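Local structure of dTDP-4-dehydrorhamnose reductase (Bacillus anthracis, 3SC6) at residues Glu73-Ala84 with Asn128-Gly137; Val151-Lys159 with Gln184-Leu194. The protein catalyses the NADPH-dependent reduction of dTDP-4-dehydrorhamnose to dTDP-L-rhamnose, a step of the rhamnose biosynthetic pathway. All coordinates share one frame; numbering follows the deposited sequence.

Interaction 1: Glu73-Ala84 with Asn128-Gly137. With NAP (NADP nicotinamide-adenine-dinucleotide phosphate), chain G.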
loop_
_atom_site.group_PDB
_atom_site.type_symbol
_atom_site.label_atom_id
_atom_site.label_comp_id
_atom_site.label_asym_id
_atom_site.label_seq_id
_atom_site.Cartn_x
_atom_site.Cartn_y
_atom_site.Cartn_z
ATOM N N GLU A 73 4.428 -1.859 17.456
ATOM C CA GLU A 73 5.452 -1.551 18.457
ATOM C C GLU A 73 5.358 -2.481 19.668
ATOM O O GLU A 73 6.361 -2.780 20.312
ATOM C CB GLU A 73 5.298 -0.097 18.925
ATOM C CG GLU A 73 5.510 0.960 17.841
ATOM C CD GLU A 73 6.934 0.998 17.316
ATOM O OE1 GLU A 73 7.835 0.453 17.989
ATOM O OE2 GLU A 73 7.161 1.620 16.255
ATOM N N LYS A 74 4.147 -2.935 19.967
ATOM C CA LYS A 74 3.918 -3.819 21.100
ATOM C C LYS A 74 4.004 -5.302 20.732
ATOM O O LYS A 74 4.259 -6.143 21.592
ATOM C CB LYS A 74 2.574 -3.480 21.746
ATOM C CG LYS A 74 2.528 -2.042 22.258
ATOM C CD LYS A 74 1.216 -1.696 22.934
ATOM C CE LYS A 74 1.238 -0.260 23.454
ATOM N NZ LYS A 74 -0.024 0.119 24.150
ATOM N N GLU A 75 3.791 -5.615 19.459
ATOM C CA GLU A 75 3.856 -6.993 18.980
ATOM C C GLU A 75 4.838 -7.059 17.819
ATOM O O GLU A 75 4.445 -7.104 16.653
ATOM C CB GLU A 75 2.472 -7.496 18.571
ATOM C CG GLU A 75 1.485 -7.555 19.732
ATOM C CD GLU A 75 0.110 -8.053 19.321
ATOM O OE1 GLU A 75 -0.721 -8.298 20.217
ATOM O OE2 GLU A 75 -0.135 -8.218 18.107
ATOM N N ARG A 76 6.123 -7.079 18.158
ATOM C CA ARG A 76 7.190 -7.123 17.161
ATOM C C ARG A 76 7.335 -8.467 16.443
ATOM O O ARG A 76 7.428 -8.496 15.220
ATOM C CB ARG A 76 8.515 -6.677 17.787
ATOM C CG ARG A 76 8.454 -5.250 18.331
ATOM C CD ARG A 76 9.782 -4.772 18.905
ATOM N NE ARG A 76 9.685 -3.398 19.406
ATOM C CZ ARG A 76 10.696 -2.702 19.927
ATOM N NH1 ARG A 76 11.912 -3.235 20.011
ATOM N NH2 ARG A 76 10.494 -1.460 20.355
ATOM N N ASP A 77 7.367 -9.572 17.183
ATOM C CA ASP A 77 7.498 -10.877 16.533
ATOM C C ASP A 77 6.375 -11.087 15.532
ATOM O O ASP A 77 6.603 -11.591 14.437
ATOM C CB ASP A 77 7.526 -12.032 17.544
ATOM C CG ASP A 77 8.757 -12.008 18.435
ATOM O OD1 ASP A 77 9.612 -11.117 18.263
ATOM O OD2 ASP A 77 8.883 -12.904 19.294
ATOM N N LEU A 78 5.168 -10.676 15.908
ATOM C CA LEU A 78 4.002 -10.822 15.043
ATOM C C LEU A 78 4.104 -9.942 13.791
ATOM O O LEU A 78 3.555 -10.286 12.753
ATOM C CB LEU A 78 2.722 -10.506 15.824
ATOM C CG LEU A 78 1.392 -10.662 15.083
ATOM C CD1 LEU A 78 1.237 -12.081 14.549
ATOM C CD2 LEU A 78 0.232 -10.308 16.002
ATOM N N ALA A 79 4.796 -8.810 13.898
ATOM C CA ALA A 79 4.967 -7.899 12.766
ATOM C C ALA A 79 5.889 -8.565 11.758
ATOM O O ALA A 79 5.627 -8.539 10.548
ATOM C CB ALA A 79 5.548 -6.586 13.222
ATOM N N TYR A 80 6.983 -9.137 12.258
ATOM C CA TYR A 80 7.945 -9.833 11.407
ATOM C C TYR A 80 7.417 -11.138 10.832
ATOM O O TYR A 80 7.542 -11.377 9.632
ATOM C CB TYR A 80 9.291 -10.068 12.117
ATOM C CG TYR A 80 10.173 -8.843 12.192
ATOM C CD1 TYR A 80 11.140 -8.631 11.217
ATOM C CD2 TYR A 80 10.038 -7.894 13.193
ATOM C CE1 TYR A 80 11.956 -7.526 11.238
ATOM C CE2 TYR A 80 10.863 -6.769 13.223
ATOM C CZ TYR A 80 11.819 -6.599 12.234
ATOM O OH TYR A 80 12.650 -5.505 12.220
ATOM N N VAL A 81 6.835 -11.983 11.674
ATOM C CA VAL A 81 6.306 -13.255 11.199
ATOM C C VAL A 81 5.442 -13.040 9.967
ATOM O O VAL A 81 5.621 -13.711 8.960
ATOM C CB VAL A 81 5.491 -14.000 12.288
ATOM C CG1 VAL A 81 4.862 -15.265 11.714
ATOM C CG2 VAL A 81 6.369 -14.335 13.476
ATOM N N ILE A 82 4.521 -12.087 10.041
ATOM C CA ILE A 82 3.631 -11.801 8.920
ATOM C C ILE A 82 4.308 -11.083 7.763
ATOM O O ILE A 82 4.328 -11.592 6.656
ATOM C CB ILE A 82 2.417 -10.935 9.343
ATOM C CG1 ILE A 82 1.577 -11.643 10.405
ATOM C CG2 ILE A 82 1.536 -10.633 8.128
ATOM C CD1 ILE A 82 1.004 -12.948 9.943
ATOM N N ASN A 83 4.858 -9.901 8.030
ATOM C CA ASN A 83 5.521 -9.095 7.003
ATOM C C ASN A 83 6.854 -9.593 6.450
ATOM O O ASN A 83 7.105 -9.471 5.245
ATOM C CB ASN A 83 5.683 -7.650 7.492
ATOM C CG ASN A 83 4.350 -6.938 7.682
ATOM O OD1 ASN A 83 3.306 -7.427 7.258
ATOM N ND2 ASN A 83 4.391 -5.757 8.283
ATOM N N ALA A 84 7.709 -10.130 7.311
ATOM C CA ALA A 84 9.011 -10.625 6.870
ATOM C C ALA A 84 8.955 -12.094 6.446
ATOM O O ALA A 84 9.062 -12.412 5.254
ATOM C CB ALA A 84 10.037 -10.437 7.971
ATOM N N ASN A 128 10.014 2.846 12.024
ATOM C CA ASN A 128 9.262 2.143 13.071
ATOM C C ASN A 128 9.208 0.638 12.819
ATOM O O ASN A 128 9.647 0.175 11.775
ATOM C CB ASN A 128 7.850 2.732 13.179
ATOM C CG ASN A 128 7.053 2.596 11.892
ATOM O OD1 ASN A 128 7.386 1.799 11.017
ATOM N ND2 ASN A 128 5.970 3.353 11.792
ATOM N N ILE A 129 8.662 -0.125 13.766
ATOM C CA ILE A 129 8.577 -1.590 13.612
ATOM C C ILE A 129 7.896 -2.018 12.318
ATOM O O ILE A 129 8.368 -2.929 11.645
ATOM C CB ILE A 129 7.912 -2.268 14.822
ATOM C CG1 ILE A 129 8.770 -2.069 16.069
ATOM C CG2 ILE A 129 7.787 -3.759 14.589
ATOM C CD1 ILE A 129 10.158 -2.677 15.954
ATOM N N TYR A 130 6.783 -1.383 11.975
ATOM C CA TYR A 130 6.079 -1.723 10.741
ATOM C C TYR A 130 6.998 -1.558 9.547
ATOM O O TYR A 130 7.128 -2.467 8.721
ATOM C CB TYR A 130 4.837 -0.852 10.576
ATOM C CG TYR A 130 4.152 -0.968 9.225
ATOM C CD1 TYR A 130 3.258 -1.995 8.946
ATOM C CD2 TYR A 130 4.363 -0.004 8.249
ATOM C CE1 TYR A 130 2.625 -2.074 7.711
ATOM C CE2 TYR A 130 3.737 -0.070 7.027
ATOM C CZ TYR A 130 2.870 -1.098 6.758
ATOM O OH TYR A 130 2.256 -1.140 5.527
ATOM N N GLY A 131 7.641 -0.398 9.465
ATOM C CA GLY A 131 8.555 -0.107 8.369
ATOM C C GLY A 131 9.711 -1.085 8.292
ATOM O O GLY A 131 10.099 -1.509 7.200
ATOM N N ALA A 132 10.254 -1.448 9.452
ATOM C CA ALA A 132 11.377 -2.379 9.531
ATOM C C ALA A 132 10.968 -3.788 9.156
ATOM O O ALA A 132 11.742 -4.515 8.540
ATOM C CB ALA A 132 11.970 -2.370 10.926
ATOM N N SER A 133 9.756 -4.174 9.535
ATOM C CA SER A 133 9.254 -5.508 9.233
ATOM C C SER A 133 9.090 -5.703 7.731
ATOM O O SER A 133 9.451 -6.756 7.204
ATOM C CB SER A 133 7.924 -5.764 9.939
ATOM O OG SER A 133 6.941 -4.844 9.504
ATOM N N LYS A 134 8.542 -4.710 7.028
ATOM C CA LYS A 134 8.385 -4.881 5.590
ATOM C C LYS A 134 9.696 -4.710 4.832
ATOM O O LYS A 134 9.854 -5.262 3.749
ATOM C CB LYS A 134 7.230 -4.088 4.984
ATOM C CG LYS A 134 5.898 -4.488 5.603
ATOM C CD LYS A 134 4.706 -4.031 4.801
ATOM C CE LYS A 134 4.692 -4.770 3.454
ATOM N NZ LYS A 134 3.539 -4.455 2.581
ATOM N N TYR A 135 10.636 -3.952 5.382
ATOM C CA TYR A 135 11.916 -3.798 4.706
ATOM C C TYR A 135 12.570 -5.174 4.720
ATOM O O TYR A 135 13.152 -5.599 3.722
ATOM C CB TYR A 135 12.797 -2.731 5.356
ATOM C CG TYR A 135 14.194 -2.687 4.779
ATOM C CD1 TYR A 135 14.429 -2.174 3.511
ATOM C CD2 TYR A 135 15.291 -3.093 5.535
ATOM C CE1 TYR A 135 15.711 -2.132 2.983
ATOM C CE2 TYR A 135 16.576 -3.040 5.024
ATOM C CZ TYR A 135 16.781 -2.556 3.746
ATOM O OH TYR A 135 18.058 -2.494 3.220
ATOM N N ALA A 136 12.441 -5.874 5.850
ATOM C CA ALA A 136 12.993 -7.210 6.000
ATOM C C ALA A 136 12.277 -8.089 4.985
ATOM O O ALA A 136 12.861 -9.003 4.408
ATOM C CB ALA A 136 12.770 -7.733 7.415
ATOM N N GLY A 137 10.997 -7.800 4.777
ATOM C CA GLY A 137 10.184 -8.540 3.819
ATOM C C GLY A 137 10.724 -8.325 2.416
ATOM O O GLY A 137 10.879 -9.281 1.659
HETATM P PA NAP G . -5.191 -4.360 5.045
HETATM O O1A NAP G . -4.806 -4.592 6.486
HETATM O O2A NAP G . -6.634 -4.054 4.706
HETATM O O5B NAP G . -4.731 -5.627 4.166
HETATM C C5B NAP G . -3.898 -6.655 4.694
HETATM C C4B NAP G . -4.659 -7.975 4.657
HETATM O O4B NAP G . -3.769 -9.061 4.958
HETATM C C3B NAP G . -5.792 -8.014 5.682
HETATM O O3B NAP G . -7.052 -8.292 5.066
HETATM C C2B NAP G . -5.413 -9.136 6.622
HETATM O O2B NAP G . -6.553 -9.860 7.083
HETATM C C1B NAP G . -4.487 -9.992 5.766
HETATM N N9A NAP G . -3.643 -10.904 6.585
HETATM C C8A NAP G . -3.257 -10.743 7.865
HETATM N N7A NAP G . -2.526 -11.819 8.237
HETATM C C5A NAP G . -2.470 -12.656 7.184
HETATM C C6A NAP G . -1.843 -13.978 6.946
HETATM N N6A NAP G . -1.136 -14.594 7.924
HETATM N N1A NAP G . -1.990 -14.545 5.727
HETATM C C2A NAP G . -2.693 -13.925 4.759
HETATM N N3A NAP G . -3.273 -12.723 4.959
HETATM C C4A NAP G . -3.177 -12.078 6.150
HETATM O O3 NAP G . -4.252 -3.188 4.447
HETATM P PN NAP G . -4.097 -2.902 2.860
HETATM O O1N NAP G . -3.884 -1.417 2.681
HETATM O O2N NAP G . -5.178 -3.618 2.090
HETATM O O5D NAP G . -2.714 -3.637 2.511
HETATM C C5D NAP G . -2.091 -3.449 1.240
HETATM C C4D NAP G . -0.572 -3.369 1.393
HETATM O O4D NAP G . -0.135 -2.005 1.288
HETATM C C3D NAP G . -0.078 -3.896 2.737
HETATM O O3D NAP G . 0.915 -4.905 2.535
HETATM C C2D NAP G . 0.520 -2.699 3.444
HETATM O O2D NAP G . 1.697 -3.081 4.158
HETATM C C1D NAP G . 0.815 -1.711 2.321
HETATM N N1N NAP G . 0.714 -0.302 2.733
HETATM C C2N NAP G . -0.446 0.181 3.210
HETATM C C3N NAP G . -0.558 1.515 3.600
HETATM C C7N NAP G . -1.871 2.024 4.134
HETATM O O7N NAP G . -2.794 1.236 4.283
HETATM N N7N NAP G . -2.016 3.313 4.432
HETATM C C4N NAP G . 0.550 2.349 3.484
HETATM C C5N NAP G . 1.733 1.830 2.984
HETATM C C6N NAP G . 1.789 0.492 2.609
HETATM P P2B NAP G . -7.088 -9.676 8.593
HETATM O O1X NAP G . -8.418 -10.388 8.570
HETATM O O2X NAP G . -6.043 -10.344 9.455
HETATM O O3X NAP G . -7.177 -8.182 8.782
#

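Interaction 2: Val151-Lys159 with Gln184-Leu194. With NAP (NADP nicotinamide-adenine-dinucleotide phosphate), chain G.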
loop_
_atom_site.group_PDB
_atom_site.type_symbol
_atom_site.label_atom_id
_atom_site.label_comp_id
_atom_site.label_asym_id
_atom_site.label_seq_id
_atom_site.Cartn_x
_atom_site.Cartn_y
_atom_site.Cartn_z
ATOM N N VAL A 151 6.624 -2.723 -4.916
ATOM C CA VAL A 151 5.864 -1.491 -5.078
ATOM C C VAL A 151 5.539 -0.797 -3.751
ATOM O O VAL A 151 4.632 -1.200 -3.027
ATOM C CB VAL A 151 4.546 -1.750 -5.856
ATOM C CG1 VAL A 151 3.737 -0.470 -5.977
ATOM C CG2 VAL A 151 4.844 -2.326 -7.240
ATOM N N ARG A 152 6.290 0.255 -3.447
ATOM C CA ARG A 152 6.091 1.024 -2.227
ATOM C C ARG A 152 5.031 2.080 -2.482
ATOM O O ARG A 152 5.092 2.793 -3.486
ATOM C CB ARG A 152 7.395 1.700 -1.832
ATOM C CG ARG A 152 8.488 0.737 -1.475
ATOM C CD ARG A 152 9.809 1.432 -1.335
ATOM N NE ARG A 152 10.867 0.496 -0.985
ATOM C CZ ARG A 152 12.158 0.800 -0.970
ATOM N NH1 ARG A 152 12.565 2.001 -1.362
ATOM N NH2 ARG A 152 13.052 -0.117 -0.631
ATOM N N THR A 153 4.060 2.167 -1.579
ATOM C CA THR A 153 2.986 3.139 -1.696
ATOM C C THR A 153 2.824 3.790 -0.324
ATOM O O THR A 153 3.584 3.474 0.592
ATOM C CB THR A 153 1.674 2.488 -2.131
ATOM O OG1 THR A 153 0.691 3.501 -2.378
ATOM C CG2 THR A 153 1.182 1.508 -1.070
ATOM N N SER A 154 1.843 4.683 -0.171
ATOM C CA SER A 154 1.625 5.363 1.115
ATOM C C SER A 154 0.274 6.061 1.213
ATOM O O SER A 154 -0.279 6.483 0.193
ATOM C CB SER A 154 2.698 6.429 1.301
ATOM O OG SER A 154 2.627 7.392 0.259
ATOM N N TRP A 155 -0.261 6.187 2.436
ATOM C CA TRP A 155 -1.549 6.865 2.621
ATOM C C TRP A 155 -2.563 6.298 1.650
ATOM O O TRP A 155 -3.268 7.027 0.956
ATOM C CB TRP A 155 -1.315 8.356 2.386
ATOM C CG TRP A 155 -0.514 9.017 3.475
ATOM C CD1 TRP A 155 0.676 8.598 3.993
ATOM C CD2 TRP A 155 -0.714 10.343 3.985
ATOM N NE1 TRP A 155 1.142 9.505 4.909
ATOM C CE2 TRP A 155 0.321 10.598 4.904
ATOM C CE3 TRP A 155 -1.698 11.316 3.790
ATOM C CZ2 TRP A 155 0.404 11.784 5.626
ATOM C CZ3 TRP A 155 -1.617 12.491 4.511
ATOM C CH2 TRP A 155 -0.571 12.717 5.417
ATOM N N LEU A 156 -2.624 4.975 1.624
ATOM C CA LEU A 156 -3.519 4.245 0.751
ATOM C C LEU A 156 -4.944 4.203 1.313
ATOM O O LEU A 156 -5.134 4.022 2.515
ATOM C CB LEU A 156 -2.967 2.826 0.580
ATOM C CG LEU A 156 -3.653 1.865 -0.382
ATOM C CD1 LEU A 156 -3.634 2.434 -1.790
ATOM C CD2 LEU A 156 -2.947 0.523 -0.347
ATOM N N TYR A 157 -5.935 4.385 0.440
ATOM C CA TYR A 157 -7.343 4.359 0.841
ATOM C C TYR A 157 -8.166 3.937 -0.370
ATOM O O TYR A 157 -7.865 4.348 -1.493
ATOM C CB TYR A 157 -7.815 5.730 1.320
ATOM C CG TYR A 157 -7.848 6.787 0.244
ATOM C CD1 TYR A 157 -6.728 7.544 -0.056
ATOM C CD2 TYR A 157 -9.019 7.040 -0.459
ATOM C CE1 TYR A 157 -6.770 8.517 -1.044
ATOM C CE2 TYR A 157 -9.074 8.004 -1.439
ATOM C CZ TYR A 157 -7.952 8.741 -1.733
ATOM O OH TYR A 157 -8.015 9.704 -2.714
ATOM N N GLY A 158 -9.202 3.131 -0.148
ATOM C CA GLY A 158 -10.055 2.661 -1.244
ATOM C C GLY A 158 -11.540 2.619 -0.936
ATOM O O GLY A 158 -11.998 3.161 0.068
ATOM N N LYS A 159 -12.292 1.967 -1.819
ATOM C CA LYS A 159 -13.736 1.842 -1.664
ATOM C C LYS A 159 -14.147 1.002 -0.474
ATOM O O LYS A 159 -15.099 1.333 0.235
ATOM C CB LYS A 159 -14.363 1.157 -2.889
ATOM C CG LYS A 159 -14.213 1.857 -4.218
ATOM C CD LYS A 159 -14.951 1.065 -5.300
ATOM C CE LYS A 159 -14.872 1.742 -6.656
ATOM N NZ LYS A 159 -13.466 1.900 -7.132
ATOM N N GLN A 184 2.231 16.631 9.647
ATOM C CA GLN A 184 2.679 15.407 8.981
ATOM C C GLN A 184 2.268 15.485 7.518
ATOM O O GLN A 184 1.088 15.355 7.188
ATOM C CB GLN A 184 2.073 14.153 9.611
ATOM C CG GLN A 184 2.444 13.928 11.054
ATOM C CD GLN A 184 1.833 12.657 11.612
ATOM O OE1 GLN A 184 1.151 11.918 10.903
ATOM N NE2 GLN A 184 2.082 12.392 12.888
ATOM N N ILE A 185 3.248 15.705 6.649
ATOM C CA ILE A 185 3.000 15.805 5.224
ATOM C C ILE A 185 3.116 14.443 4.556
ATOM O O ILE A 185 3.971 13.633 4.919
ATOM C CB ILE A 185 3.974 16.802 4.564
ATOM C CG1 ILE A 185 3.808 18.188 5.195
ATOM C CG2 ILE A 185 3.735 16.882 3.065
ATOM C CD1 ILE A 185 4.721 19.243 4.604
ATOM N N GLY A 186 2.239 14.192 3.587
ATOM C CA GLY A 186 2.231 12.930 2.860
ATOM C C GLY A 186 1.526 13.055 1.526
ATOM O O GLY A 186 1.213 14.158 1.082
ATOM N N SER A 187 1.274 11.920 0.884
ATOM C CA SER A 187 0.604 11.913 -0.408
ATOM C C SER A 187 -0.462 10.816 -0.485
ATOM O O SER A 187 -0.142 9.641 -0.682
ATOM C CB SER A 187 1.629 11.730 -1.524
ATOM O OG SER A 187 2.322 10.510 -1.365
ATOM N N PRO A 188 -1.736 11.201 -0.323
ATOM C CA PRO A 188 -2.850 10.260 -0.377
ATOM C C PRO A 188 -2.860 9.482 -1.681
ATOM O O PRO A 188 -2.787 10.079 -2.752
ATOM C CB PRO A 188 -4.081 11.166 -0.297
ATOM C CG PRO A 188 -3.606 12.409 0.354
ATOM C CD PRO A 188 -2.175 12.570 -0.010
ATOM N N THR A 189 -2.957 8.161 -1.588
ATOM C CA THR A 189 -2.974 7.315 -2.770
ATOM C C THR A 189 -4.239 6.473 -2.855
ATOM O O THR A 189 -4.500 5.642 -1.988
ATOM C CB THR A 189 -1.765 6.374 -2.785
ATOM O OG1 THR A 189 -0.560 7.151 -2.808
ATOM C CG2 THR A 189 -1.808 5.477 -4.001
ATOM N N TYR A 190 -5.019 6.695 -3.908
ATOM C CA TYR A 190 -6.257 5.950 -4.115
ATOM C C TYR A 190 -6.027 4.623 -4.835
ATOM O O TYR A 190 -5.538 4.584 -5.960
ATOM C CB TYR A 190 -7.313 6.823 -4.807
ATOM C CG TYR A 190 -8.562 6.082 -5.225
ATOM C CD1 TYR A 190 -9.176 5.178 -4.375
ATOM C CD2 TYR A 190 -9.202 6.388 -6.418
ATOM C CE1 TYR A 190 -10.331 4.517 -4.749
ATOM C CE2 TYR A 190 -10.368 5.750 -6.788
ATOM C CZ TYR A 190 -10.926 4.815 -5.950
ATOM O OH TYR A 190 -12.082 4.174 -6.311
ATOM N N VAL A 191 -6.383 3.544 -4.143
ATOM C CA VAL A 191 -6.240 2.175 -4.644
ATOM C C VAL A 191 -6.485 2.012 -6.140
ATOM O O VAL A 191 -5.720 1.343 -6.819
ATOM C CB VAL A 191 -7.172 1.208 -3.877
ATOM C CG1 VAL A 191 -7.101 -0.183 -4.467
ATOM C CG2 VAL A 191 -6.815 1.182 -2.392
ATOM N N ALA A 192 -7.547 2.615 -6.661
ATOM C CA ALA A 192 -7.843 2.498 -8.090
ATOM C C ALA A 192 -6.659 2.935 -8.945
ATOM O O ALA A 192 -6.347 2.275 -9.936
ATOM C CB ALA A 192 -9.078 3.280 -8.456
ATOM N N ASP A 193 -6.012 4.043 -8.578
ATOM C CA ASP A 193 -4.851 4.536 -9.335
ATOM C C ASP A 193 -3.656 3.592 -9.166
ATOM O O ASP A 193 -2.870 3.395 -10.099
ATOM C CB ASP A 193 -4.459 5.965 -8.926
ATOM C CG ASP A 193 -5.535 6.998 -9.254
ATOM O OD1 ASP A 193 -6.549 6.639 -9.887
ATOM O OD2 ASP A 193 -5.348 8.184 -8.898
ATOM N N LEU A 194 -3.516 3.019 -7.974
ATOM C CA LEU A 194 -2.425 2.097 -7.702
ATOM C C LEU A 194 -2.617 0.833 -8.538
ATOM O O LEU A 194 -1.691 0.371 -9.210
ATOM C CB LEU A 194 -2.380 1.731 -6.215
ATOM C CG LEU A 194 -1.278 0.744 -5.822
ATOM C CD1 LEU A 194 0.082 1.291 -6.220
ATOM C CD2 LEU A 194 -1.322 0.441 -4.333
HETATM P PA NAP G . -5.191 -4.360 5.045
HETATM O O1A NAP G . -4.806 -4.592 6.486
HETATM O O2A NAP G . -6.634 -4.054 4.706
HETATM O O5B NAP G . -4.731 -5.627 4.166
HETATM C C5B NAP G . -3.898 -6.655 4.694
HETATM C C4B NAP G . -4.659 -7.975 4.657
HETATM O O4B NAP G . -3.769 -9.061 4.958
HETATM C C3B NAP G . -5.792 -8.014 5.682
HETATM O O3B NAP G . -7.052 -8.292 5.066
HETATM C C2B NAP G . -5.413 -9.136 6.622
HETATM O O2B NAP G . -6.553 -9.860 7.083
HETATM C C1B NAP G . -4.487 -9.992 5.766
HETATM N N9A NAP G . -3.643 -10.904 6.585
HETATM C C8A NAP G . -3.257 -10.743 7.865
HETATM N N7A NAP G . -2.526 -11.819 8.237
HETATM C C5A NAP G . -2.470 -12.656 7.184
HETATM C C6A NAP G . -1.843 -13.978 6.946
HETATM N N6A NAP G . -1.136 -14.594 7.924
HETATM N N1A NAP G . -1.990 -14.545 5.727
HETATM C C2A NAP G . -2.693 -13.925 4.759
HETATM N N3A NAP G . -3.273 -12.723 4.959
HETATM C C4A NAP G . -3.177 -12.078 6.150
HETATM O O3 NAP G . -4.252 -3.188 4.447
HETATM P PN NAP G . -4.097 -2.902 2.860
HETATM O O1N NAP G . -3.884 -1.417 2.681
HETATM O O2N NAP G . -5.178 -3.618 2.090
HETATM O O5D NAP G . -2.714 -3.637 2.511
HETATM C C5D NAP G . -2.091 -3.449 1.240
HETATM C C4D NAP G . -0.572 -3.369 1.393
HETATM O O4D NAP G . -0.135 -2.005 1.288
HETATM C C3D NAP G . -0.078 -3.896 2.737
HETATM O O3D NAP G . 0.915 -4.905 2.535
HETATM C C2D NAP G . 0.520 -2.699 3.444
HETATM O O2D NAP G . 1.697 -3.081 4.158
HETATM C C1D NAP G . 0.815 -1.711 2.321
HETATM N N1N NAP G . 0.714 -0.302 2.733
HETATM C C2N NAP G . -0.446 0.181 3.210
HETATM C C3N NAP G . -0.558 1.515 3.600
HETATM C C7N NAP G . -1.871 2.024 4.134
HETATM O O7N NAP G . -2.794 1.236 4.283
HETATM N N7N NAP G . -2.016 3.313 4.432
HETATM C C4N NAP G . 0.550 2.349 3.484
HETATM C C5N NAP G . 1.733 1.830 2.984
HETATM C C6N NAP G . 1.789 0.492 2.609
HETATM P P2B NAP G . -7.088 -9.676 8.593
HETATM O O1X NAP G . -8.418 -10.388 8.570
HETATM O O2X NAP G . -6.043 -10.344 9.455
HETATM O O3X NAP G . -7.177 -8.182 8.782
#

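Interaction 1: Glu73-Ala84 with Asn128-Gly137
Asn83 reaches across to Ser133 in the buried part of this helix pair. Its ND2 donates to Ser133 OG over 3.0 Å in a nearly straight bond. The serine oxygen lies in the plane of the Asn83 amide. Ser133 OG sits between its own backbone N and carbonyl carbon (chi1 61°), which turns it back along the helix to donate to Tyr130 O. That carbonyl also accepts from Lys134 N, on the same face of its plane. Asn83 OD1 accepts from Tyr66 N, so both ends of the amide are held.

One face of the Tyr80 ring covers Ser133 CA, 4.1 Å from the centroid, in a CH-pi contact. Ala136 CB is a neighbour of ring atom CE1, and Ala132 CB of the phenol OH. Further on, small residues let the backbones close up. Ala84 CA comes within 3.9 Å of Gly137 CA. The axes of the two helical segments run at 33° to each other, 7.8 Å apart at closest.

The other end is more open. Ile129 CD1 covers one face of the Arg76 guanidinium, and Ile129 CG2 packs on Ala79 CB. Glu73 bends at chi2 (-66°) and brings OE2 to Ile129 N, a weak bond of 3.4 Å. Asn128 caps the same helix start, with OD1 accepting from Gly131 N at 2.7 Å.

Tyr130 and Lys134 are spaced as in the Tyr-x-x-x-Lys motif of short-chain dehydrogenases. Their polar ends meet the nicotinamide ribose of NADP. Tyr130 OH is hydrogen-bonded to O2D; Lys134 NZ lies near O2D and O3D, though its place is less sure. The Asn83 amide packs beside Lys134 CG and near the Tyr130 ring. This is consistent with a second-shell role: an amide held at both ends probably helps to fix the helix turn that carries Tyr130 and Lys134.

Interaction 2: Val151-Lys159 with Gln184-Leu194
Leu156 and Thr189 pair side by side in a parallel bridge, their side chains on the same face, in the tight part of this contact. Trp155 O accepts from Thr189 N at 2.8 Å, and Thr189 O accepts from Tyr157 N. Val191 N donates to Tyr157 O, which ties in the first turn of the following helix. Leu156 CD1 fits against Val191 CG2 at 3.5 Å and Leu194 CD2 at 4.0 Å. On the other face of the sheet, the Tyr157 ring lies over Tyr190 CA. The buried Trp155 indole is packed as closely: Gly186 CA lies over its six-membered ring, 3.7 Å from the centroid, and Trp220 stacks on it.

Strand 148-157 is part of the Rossmann sheet. It is broken before Leu156, where Trp155 has positive phi and psi. Past the break its last residues leave strand 208-211 and pair with strand 185-190, where the sheet branches. Ser154 O accepts from Thr189 OG1 in its carbonyl plane, at 3.1 Å. The break faces the nicotinamide of NADP: Ser154 CA is 4.0 Å from C4N.

The loose side lies at the two ends. Partly exposed Gln184 and Ile185 touch the other strand little, mainly through backbone beside the indole. At the far end, partly exposed Lys159 curls at its last torsion (chi4 60°) and brings NZ to 2.8 Å from Tyr190 OH. Glu283 forms a salt bridge with that lysine and a hydrogen bond with the tyrosine hydroxyl.

Interaction 2 lies deep in the fold, its centre about 6 Å from the centre of the chain. Interaction 1 is only partly buried, its centre about 15 Å from the centre of the chain. The two do not touch. Helix 129-144 of interaction 1 leads into strand 148-157 of interaction 2, so they are consecutive elements of one Rossmann-type unit. Interaction 1 joins two helices through side-chain packing and a single strong cross-helix hydrogen bond. Interaction 2 joins a strand to its neighbour and to the first turn of the helix that follows, by backbone bonds and apolar packing. Both border NADP: interaction 1 supplies polar groups near the nicotinamide ribose, and interaction 2 lines the nicotinamide.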